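Long-range contacts in CRISPR pre-crRNA endoribonuclease Cas5d (Mannheimia succiniciproducens, PDB 3KG4), which is a metal-independent endoribonuclease of type I-C CRISPR systems that processes the precursor CRISPR RNA transcript: residues I7-W12 and A163-I168; I58-P63 and V114-E119. One frame throughout, in Å; residues are numbered along the deposited sequence.

Contact 1. Residues I7-W12 and A163-I168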
ATOM      1  N   ILE A   7     -11.769   1.216   3.643  1.00 33.81           N
ATOM      2  CA  ILE A   7     -10.982   0.487   4.620  1.00 32.28           C
ATOM      3  C   ILE A   7      -9.699   1.232   4.954  1.00 30.76           C
ATOM      4  O   ILE A   7      -9.190   2.000   4.134  1.00 29.64           O
ATOM      5  CB  ILE A   7     -10.644  -0.948   4.132  1.00 32.51           C
ATOM      6  CG1 ILE A   7      -9.687  -0.944   2.962  1.00 33.03           C
ATOM      7  CG2 ILE A   7     -11.925  -1.696   3.743  1.00 33.03           C
ATOM      8  CD1 ILE A   7      -8.208  -0.650   3.317  1.00 32.22           C
ATOM      9  N   ARG A   8      -9.211   0.983   6.160  1.00 29.84           N
ATOM     10  CA  ARG A   8      -7.896   1.385   6.612  1.00 30.00           C
ATOM     11  C   ARG A   8      -7.172   0.169   7.180  1.00 29.35           C
ATOM     12  O   ARG A   8      -7.696  -0.557   8.068  1.00 28.67           O
ATOM     13  CB  ARG A   8      -7.990   2.463   7.691  1.00 30.30           C
ATOM     14  CG  ARG A   8      -8.468   3.794   7.175  1.00 32.31           C
ATOM     15  CD  ARG A   8      -8.752   4.727   8.313  1.00 35.72           C
ATOM     16  NE  ARG A   8      -8.925   6.089   7.847  1.00 37.72           N
ATOM     17  CZ  ARG A   8      -9.263   7.105   8.635  1.00 39.77           C
ATOM     18  NH1 ARG A   8      -9.488   6.912   9.939  1.00 39.39           N
ATOM     19  NH2 ARG A   8      -9.368   8.317   8.116  1.00 40.70           N
ATOM     20  N   LEU A   9      -5.972  -0.052   6.662  1.00 27.60           N
ATOM     21  CA  LEU A   9      -5.125  -1.174   7.053  1.00 27.64           C
ATOM     22  C   LEU A   9      -3.774  -0.627   7.506  1.00 26.81           C
ATOM     23  O   LEU A   9      -3.073   0.085   6.769  1.00 26.79           O
ATOM     24  CB  LEU A   9      -4.963  -2.186   5.890  1.00 26.73           C
ATOM     25  CG  LEU A   9      -4.253  -3.514   6.228  1.00 26.26           C
ATOM     26  CD1 LEU A   9      -5.166  -4.459   7.064  1.00 26.88           C
ATOM     27  CD2 LEU A   9      -3.745  -4.208   4.947  1.00 26.90           C
ATOM     28  N   HIS A  10      -3.423  -0.951   8.736  1.00 26.30           N
ATOM     29  CA  HIS A  10      -2.119  -0.676   9.301  1.00 26.24           C
ATOM     30  C   HIS A  10      -1.171  -1.786   8.866  1.00 26.42           C
ATOM     31  O   HIS A  10      -1.488  -2.987   9.000  1.00 25.81           O
ATOM     32  CB  HIS A  10      -2.241  -0.623  10.834  1.00 26.34           C
ATOM     33  CG  HIS A  10      -0.970  -0.248  11.543  1.00 27.60           C
ATOM     34  ND1 HIS A  10      -0.696  -0.646  12.828  1.00 28.29           N
ATOM     35  CD2 HIS A  10       0.115   0.454  11.128  1.00 29.21           C
ATOM     36  CE1 HIS A  10       0.482  -0.167  13.199  1.00 32.40           C
ATOM     37  NE2 HIS A  10       0.989   0.519  12.187  1.00 30.98           N
ATOM     38  N   ILE A  11      -0.053  -1.416   8.248  1.00 26.68           N
ATOM     39  CA  ILE A  11       0.961  -2.399   7.829  1.00 27.78           C
ATOM     40  C   ILE A  11       2.331  -1.984   8.319  1.00 28.99           C
ATOM     41  O   ILE A  11       2.624  -0.797   8.419  1.00 29.01           O
ATOM     42  CB  ILE A  11       0.954  -2.625   6.277  1.00 27.88           C
ATOM     43  CG1 ILE A  11       1.342  -1.333   5.518  1.00 27.99           C
ATOM     44  CG2 ILE A  11      -0.403  -3.164   5.847  1.00 27.04           C
ATOM     45  CD1 ILE A  11       1.460  -1.490   3.962  1.00 24.88           C
ATOM     46  N   TRP A  12       3.169  -2.964   8.654  1.00 29.07           N
ATOM     47  CA  TRP A  12       4.519  -2.676   9.047  1.00 29.89           C
ATOM     48  C   TRP A  12       5.458  -3.848   8.754  1.00 29.92           C
ATOM     49  O   TRP A  12       5.020  -4.969   8.457  1.00 30.39           O
ATOM     50  CB  TRP A  12       4.566  -2.313  10.523  1.00 29.83           C
ATOM     51  CG  TRP A  12       4.120  -3.428  11.400  1.00 31.85           C
ATOM     52  CD1 TRP A  12       4.924  -4.337  12.016  1.00 35.57           C
ATOM     53  CD2 TRP A  12       2.763  -3.781  11.762  1.00 32.71           C
ATOM     54  NE1 TRP A  12       4.157  -5.243  12.745  1.00 34.89           N
ATOM     55  CE2 TRP A  12       2.836  -4.921  12.609  1.00 34.54           C
ATOM     56  CE3 TRP A  12       1.505  -3.263  11.447  1.00 33.20           C
ATOM     57  CZ2 TRP A  12       1.696  -5.537  13.160  1.00 35.67           C
ATOM     58  CZ3 TRP A  12       0.360  -3.876  12.008  1.00 35.36           C
ATOM     59  CH2 TRP A  12       0.475  -5.001  12.858  1.00 36.32           C
ATOM     60  N   ALA A 163       4.727  -8.405   5.020  1.00 33.75           N
ATOM     61  CA  ALA A 163       3.985  -7.286   5.563  1.00 33.32           C
ATOM     62  C   ALA A 163       3.071  -7.836   6.659  1.00 33.57           C
ATOM     63  O   ALA A 163       2.217  -8.691   6.406  1.00 33.48           O
ATOM     64  CB  ALA A 163       3.166  -6.638   4.472  1.00 32.54           C
ATOM     65  N   HIS A 164       3.322  -7.406   7.879  1.00 33.55           N
ATOM     66  CA  HIS A 164       2.403  -7.603   8.982  1.00 34.00           C
ATOM     67  C   HIS A 164       1.332  -6.540   8.917  1.00 33.54           C
ATOM     68  O   HIS A 164       1.590  -5.424   8.443  1.00 32.78           O
ATOM     69  CB  HIS A 164       3.143  -7.496  10.274  1.00 34.15           C
ATOM     70  CG  HIS A 164       4.259  -8.478  10.385  1.00 39.44           C
ATOM     71  ND1 HIS A 164       5.545  -8.111  10.722  1.00 44.86           N
ATOM     72  CD2 HIS A 164       4.295  -9.810  10.142  1.00 44.48           C
ATOM     73  CE1 HIS A 164       6.318  -9.186  10.714  1.00 47.31           C
ATOM     74  NE2 HIS A 164       5.585 -10.228  10.361  1.00 47.21           N
ATOM     75  N   PHE A 165       0.138  -6.871   9.408  1.00 32.40           N
ATOM     76  CA  PHE A 165      -1.001  -5.999   9.229  1.00 31.59           C
ATOM     77  C   PHE A 165      -2.047  -6.112  10.320  1.00 32.54           C
ATOM     78  O   PHE A 165      -2.154  -7.154  10.994  1.00 31.90           O
ATOM     79  CB  PHE A 165      -1.644  -6.233   7.864  1.00 31.24           C
ATOM     80  CG  PHE A 165      -2.223  -7.622   7.663  1.00 34.14           C
ATOM     81  CD1 PHE A 165      -3.457  -7.976   8.211  1.00 35.52           C
ATOM     82  CD2 PHE A 165      -1.541  -8.574   6.907  1.00 37.16           C
ATOM     83  CE1 PHE A 165      -3.989  -9.257   8.005  1.00 36.05           C
ATOM     84  CE2 PHE A 165      -2.058  -9.859   6.712  1.00 39.56           C
ATOM     85  CZ  PHE A 165      -3.292 -10.194   7.252  1.00 38.74           C
ATOM     86  N   ALA A 166      -2.837  -5.042  10.452  1.00 31.41           N
ATOM     87  CA  ALA A 166      -3.924  -4.972  11.435  1.00 32.15           C
ATOM     88  C   ALA A 166      -4.974  -4.013  10.863  1.00 32.66           C
ATOM     89  O   ALA A 166      -4.626  -2.925  10.337  1.00 31.99           O
ATOM     90  CB  ALA A 166      -3.388  -4.490  12.771  1.00 31.58           C
ATOM     91  N   LEU A 167      -6.233  -4.436  10.861  1.00 32.83           N
ATOM     92  CA  LEU A 167      -7.294  -3.557  10.414  1.00 33.57           C
ATOM     93  C   LEU A 167      -7.349  -2.356  11.350  1.00 33.97           C
ATOM     94  O   LEU A 167      -7.081  -2.468  12.549  1.00 33.42           O
ATOM     95  CB  LEU A 167      -8.640  -4.273  10.364  1.00 34.16           C
ATOM     96  CG  LEU A 167      -9.790  -3.503   9.711  1.00 33.49           C
ATOM     97  CD1 LEU A 167      -9.698  -3.506   8.174  1.00 32.29           C
ATOM     98  CD2 LEU A 167     -11.140  -4.076  10.144  1.00 33.78           C
ATOM     99  N   ILE A 168      -7.638  -1.193  10.793  1.00 33.53           N
ATOM    100  CA  ILE A 168      -7.958  -0.037  11.612  1.00 35.35           C
ATOM    101  C   ILE A 168      -9.457   0.106  11.366  1.00 35.03           C
ATOM    102  O   ILE A 168      -9.866   0.651  10.358  1.00 34.59           O
ATOM    103  CB  ILE A 168      -7.193   1.227  11.183  1.00 35.33           C
ATOM    104  CG1 ILE A 168      -5.683   1.049  11.364  1.00 37.23           C
ATOM    105  CG2 ILE A 168      -7.724   2.498  11.929  1.00 35.11           C
ATOM    106  CD1 ILE A 168      -5.118   1.730  12.581  1.00 41.41           C
TER
HETATM  107  O   HOH W   1     -10.959  -0.313   8.131  1.00 34.94           O
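Leu9, Ile11 and Phe165 meet on the face of the sheet that helix 35-45 covers. CB of Phe165 touches both Leu9 CD1, 4.0 Å away, and Ile11 CG2, at 3.9 Å, while its ring reaches on to Ile45 of that helix. On the reverse face Trp12 lies across the neighbouring strand. With CG lodged between the backbone N and the carbonyl carbon (chi1 62°), it carries one face of its indole over His164 and the start of Phe165: His164 CB makes a CH-pi contact 3.7 Å from the centroid of the five-membered ring, and Ala166 CB meets the six-membered ring at its edge. Beyond it, CE3 of Trp12 stands over the centre of the His10 ring, 3.6 Å above its plane. Backbone hydrogen bonds join the two antiparallel strands, among them His10 N to Ala166 O at 2.8 Å and Trp12 N to His164 O at 2.9 Å. Further out Ile168 N gives a bond to Arg8 O, and water 1 bridges Arg8 N and Ile168 O. The guanidinium of Arg8 turns elsewhere, to a salt bridge with Glu119. Five main-chain hydrogen bonds thus hold the edge strand, with aliphatic and phenyl groups toward the helices and indole and imidazole rings on the other face.

Contact 2. Residues I58-P63 and V114-E119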
ATOM      1  N   ILE A  58      -2.010   7.104   1.450  1.00 23.04           N
ATOM      2  CA  ILE A  58      -0.983   6.338   2.125  1.00 23.11           C
ATOM      3  C   ILE A  58      -0.412   7.218   3.221  1.00 23.02           C
ATOM      4  O   ILE A  58       0.194   8.249   2.929  1.00 24.01           O
ATOM      5  CB  ILE A  58       0.179   5.933   1.129  1.00 22.46           C
ATOM      6  CG1 ILE A  58      -0.367   5.018   0.016  1.00 23.73           C
ATOM      7  CG2 ILE A  58       1.317   5.327   1.893  1.00 22.88           C
ATOM      8  CD1 ILE A  58       0.530   4.971  -1.260  1.00 26.53           C
ATOM      9  N   TYR A  59      -0.593   6.806   4.468  1.00 23.60           N
ATOM     10  CA  TYR A  59       0.011   7.462   5.614  1.00 24.79           C
ATOM     11  C   TYR A  59       1.357   6.848   5.908  1.00 23.81           C
ATOM     12  O   TYR A  59       1.452   5.639   6.118  1.00 24.23           O
ATOM     13  CB  TYR A  59      -0.851   7.287   6.850  1.00 24.50           C
ATOM     14  CG  TYR A  59      -2.230   7.855   6.759  1.00 27.97           C
ATOM     15  CD1 TYR A  59      -2.552   9.081   7.346  1.00 30.72           C
ATOM     16  CD2 TYR A  59      -3.232   7.174   6.076  1.00 28.96           C
ATOM     17  CE1 TYR A  59      -3.876   9.573   7.280  1.00 32.11           C
ATOM     18  CE2 TYR A  59      -4.510   7.666   5.981  1.00 30.85           C
ATOM     19  CZ  TYR A  59      -4.844   8.845   6.606  1.00 31.08           C
ATOM     20  OH  TYR A  59      -6.160   9.266   6.496  1.00 34.47           O
ATOM     21  N   VAL A  60       2.389   7.677   5.967  1.00 23.06           N
ATOM     22  CA  VAL A  60       3.749   7.233   6.207  1.00 23.95           C
ATOM     23  C   VAL A  60       4.118   7.558   7.633  1.00 25.82           C
ATOM     24  O   VAL A  60       4.219   8.737   7.990  1.00 26.01           O
ATOM     25  CB  VAL A  60       4.767   7.938   5.293  1.00 22.79           C
ATOM     26  CG1 VAL A  60       6.157   7.437   5.598  1.00 24.33           C
ATOM     27  CG2 VAL A  60       4.424   7.694   3.866  1.00 23.96           C
ATOM     28  N   LEU A  61       4.375   6.513   8.422  1.00 26.17           N
ATOM     29  CA  LEU A  61       4.448   6.617   9.892  1.00 28.18           C
ATOM     30  C   LEU A  61       5.859   6.701  10.449  1.00 29.19           C
ATOM     31  O   LEU A  61       6.064   7.226  11.542  1.00 29.92           O
ATOM     32  CB  LEU A  61       3.735   5.412  10.532  1.00 27.82           C
ATOM     33  CG  LEU A  61       2.282   5.227  10.119  1.00 28.78           C
ATOM     34  CD1 LEU A  61       1.676   4.022  10.833  1.00 30.10           C
ATOM     35  CD2 LEU A  61       1.513   6.510  10.428  1.00 31.46           C
ATOM     36  N   LYS A  62       6.841   6.180   9.720  1.00 28.76           N
ATOM     37  CA  LYS A  62       8.164   6.063  10.256  1.00 29.78           C
ATOM     38  C   LYS A  62       9.198   6.733   9.344  1.00 29.67           C
ATOM     39  O   LYS A  62       8.994   6.819   8.148  1.00 28.73           O
ATOM     40  CB  LYS A  62       8.498   4.595  10.480  1.00 29.96           C
ATOM     41  CG  LYS A  62       7.812   4.000  11.709  1.00 34.26           C
ATOM     42  CD  LYS A  62       8.279   2.588  11.943  1.00 39.10           C
ATOM     43  CE  LYS A  62       8.341   2.228  13.416  1.00 41.15           C
ATOM     44  NZ  LYS A  62       8.555   0.752  13.608  1.00 42.18           N
ATOM     45  N   PRO A  63      10.281   7.255   9.933  1.00 30.70           N
ATOM     46  CA  PRO A  63      11.293   7.941   9.146  1.00 31.53           C
ATOM     47  C   PRO A  63      11.830   7.051   8.025  1.00 30.29           C
ATOM     48  O   PRO A  63      11.959   5.856   8.194  1.00 30.15           O
ATOM     49  CB  PRO A  63      12.399   8.260  10.171  1.00 31.50           C
ATOM     50  CG  PRO A  63      11.764   8.056  11.501  1.00 33.26           C
ATOM     51  CD  PRO A  63      10.723   7.032  11.317  1.00 31.32           C
ATOM     52  N   VAL A 114       9.598   0.073   8.493  1.00 27.32           N
ATOM     53  CA  VAL A 114       8.562   0.851   7.876  1.00 26.79           C
ATOM     54  C   VAL A 114       7.231   0.550   8.558  1.00 27.21           C
ATOM     55  O   VAL A 114       7.034  -0.550   9.091  1.00 27.09           O
ATOM     56  CB  VAL A 114       8.379   0.505   6.365  1.00 27.09           C
ATOM     57  CG1 VAL A 114       9.631   0.786   5.578  1.00 25.14           C
ATOM     58  CG2 VAL A 114       7.965  -0.955   6.167  1.00 25.35           C
ATOM     59  N   ALA A 115       6.325   1.508   8.453  1.00 26.03           N
ATOM     60  CA  ALA A 115       4.925   1.317   8.791  1.00 25.86           C
ATOM     61  C   ALA A 115       4.073   2.334   8.080  1.00 24.82           C
ATOM     62  O   ALA A 115       4.408   3.535   8.016  1.00 24.80           O
ATOM     63  CB  ALA A 115       4.734   1.423  10.299  1.00 24.73           C
ATOM     64  N   TYR A 116       2.942   1.863   7.581  1.00 23.80           N
ATOM     65  CA  TYR A 116       2.017   2.706   6.866  1.00 23.09           C
ATOM     66  C   TYR A 116       0.581   2.457   7.305  1.00 24.01           C
ATOM     67  O   TYR A 116       0.277   1.405   7.861  1.00 24.21           O
ATOM     68  CB  TYR A 116       2.091   2.470   5.360  1.00 21.84           C
ATOM     69  CG  TYR A 116       3.513   2.428   4.803  1.00 22.53           C
ATOM     70  CD1 TYR A 116       4.190   3.603   4.468  1.00 21.84           C
ATOM     71  CD2 TYR A 116       4.178   1.225   4.622  1.00 22.72           C
ATOM     72  CE1 TYR A 116       5.465   3.560   4.001  1.00 18.65           C
ATOM     73  CE2 TYR A 116       5.491   1.198   4.134  1.00 22.34           C
ATOM     74  CZ  TYR A 116       6.107   2.364   3.806  1.00 20.60           C
ATOM     75  OH  TYR A 116       7.411   2.367   3.342  1.00 22.06           O
ATOM     76  N   VAL A 117      -0.284   3.400   6.972  1.00 24.69           N
ATOM     77  CA  VAL A 117      -1.714   3.118   6.842  1.00 25.82           C
ATOM     78  C   VAL A 117      -2.091   3.282   5.395  1.00 25.04           C
ATOM     79  O   VAL A 117      -1.743   4.298   4.736  1.00 25.94           O
ATOM     80  CB  VAL A 117      -2.612   4.044   7.719  1.00 26.41           C
ATOM     81  CG1 VAL A 117      -4.082   3.655   7.565  1.00 26.51           C
ATOM     82  CG2 VAL A 117      -2.186   3.897   9.148  1.00 28.34           C
ATOM     83  N   ILE A 118      -2.810   2.280   4.896  1.00 24.88           N
ATOM     84  CA  ILE A 118      -3.388   2.288   3.560  1.00 24.93           C
ATOM     85  C   ILE A 118      -4.870   2.539   3.676  1.00 25.28           C
ATOM     86  O   ILE A 118      -5.588   1.788   4.380  1.00 25.16           O
ATOM     87  CB  ILE A 118      -3.212   0.926   2.895  1.00 24.34           C
ATOM     88  CG1 ILE A 118      -1.732   0.536   2.868  1.00 26.39           C
ATOM     89  CG2 ILE A 118      -3.882   0.919   1.519  1.00 23.41           C
ATOM     90  CD1 ILE A 118      -0.804   1.629   2.318  1.00 29.69           C
ATOM     91  N   GLU A 119      -5.324   3.599   3.016  1.00 25.89           N
ATOM     92  CA  GLU A 119      -6.723   3.941   2.992  1.00 26.95           C
ATOM     93  C   GLU A 119      -7.214   3.726   1.575  1.00 26.07           C
ATOM     94  O   GLU A 119      -6.622   4.258   0.649  1.00 27.45           O
ATOM     95  CB  GLU A 119      -6.910   5.393   3.417  1.00 27.32           C
ATOM     96  CG  GLU A 119      -8.330   5.784   3.607  1.00 29.48           C
ATOM     97  CD  GLU A 119      -8.429   7.182   4.291  1.00 31.61           C
ATOM     98  OE1 GLU A 119      -7.941   7.349   5.421  1.00 31.90           O
ATOM     99  OE2 GLU A 119      -9.014   8.090   3.673  1.00 36.12           O
TER
HETATM  100  O   HOH W   2       7.214   4.083   7.213  1.00 24.84           O
HETATM  101  O   HOH W   3       8.230  -1.037  11.514  1.00 34.41           O
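The side chain of Tyr59 crosses those of Val117 and Glu119 at a slant and can be followed from backbone to hydroxyl. Its CB lies 3.8 Å from Val117 CB. Farther along the ring, CD2 comes to 3.6 Å from the same Val117 CB, and Val117 O lies at the ring edge, in its plane. CE2 then passes the side chain of Glu119, and at the tip OH donates a hydrogen bond of 2.8 Å to Glu119 OE1. The hydroxyl comes from above the carboxylate, 35° out of its plane, and ring and carboxylate planes are 47° apart. Glu119 reaches this point because CG is anti to its backbone N (chi1 -172°) and the chain stays extended beyond. OE1 also takes the salt bridge from Arg8, so this buried carboxylate oxygen has two donors, which would probably stabilise its negative charge.

Tyr59 and Val117 form a hydrogen-bonded pair, with Tyr59 N 2.8 Å from Val117 O, and Val117 N returns a bond to Tyr59 O. Leu61 N bonds to Ala115 O after the strand has ended, and Leu61 CD1 rests against Ala115 CB at 4.0 Å. Lys62 lays its CD against Ala115 CB, and its NZ is linked to Val114 O through water 3. On the other face Ile58 lies beside Ile118, and Val60 beside Tyr116; helix 35-45 packs against Ile118. The contact pairs the second and third strands of a beta-alpha-beta-beta-alpha-beta unit with sheet order 4-1-3-2, the ferredoxin-like fold of RAMP proteins such as Cas5.

In the fold
From the N terminus, strand 7-13 comes first and helix 35-45 follows. Strand 51-60 then leads out through 58-63, and contact 2 closes the loop when the chain returns as 114-119, about fifty residues later. Contact 1 closes a far longer loop, with 150 residues between 7-12 and 163-168, and so encloses contact 2 completely. The two share one antiparallel sheet: strand 7-13 lies between 164-167 and 114-124, and strand 51-60 follows on the far side of 114-124. Probable hydrogen bonds from Tyr116 N to Ile11 O and from Ile118 N to Leu9 O join the contacts, whose centres are about 9 Å apart.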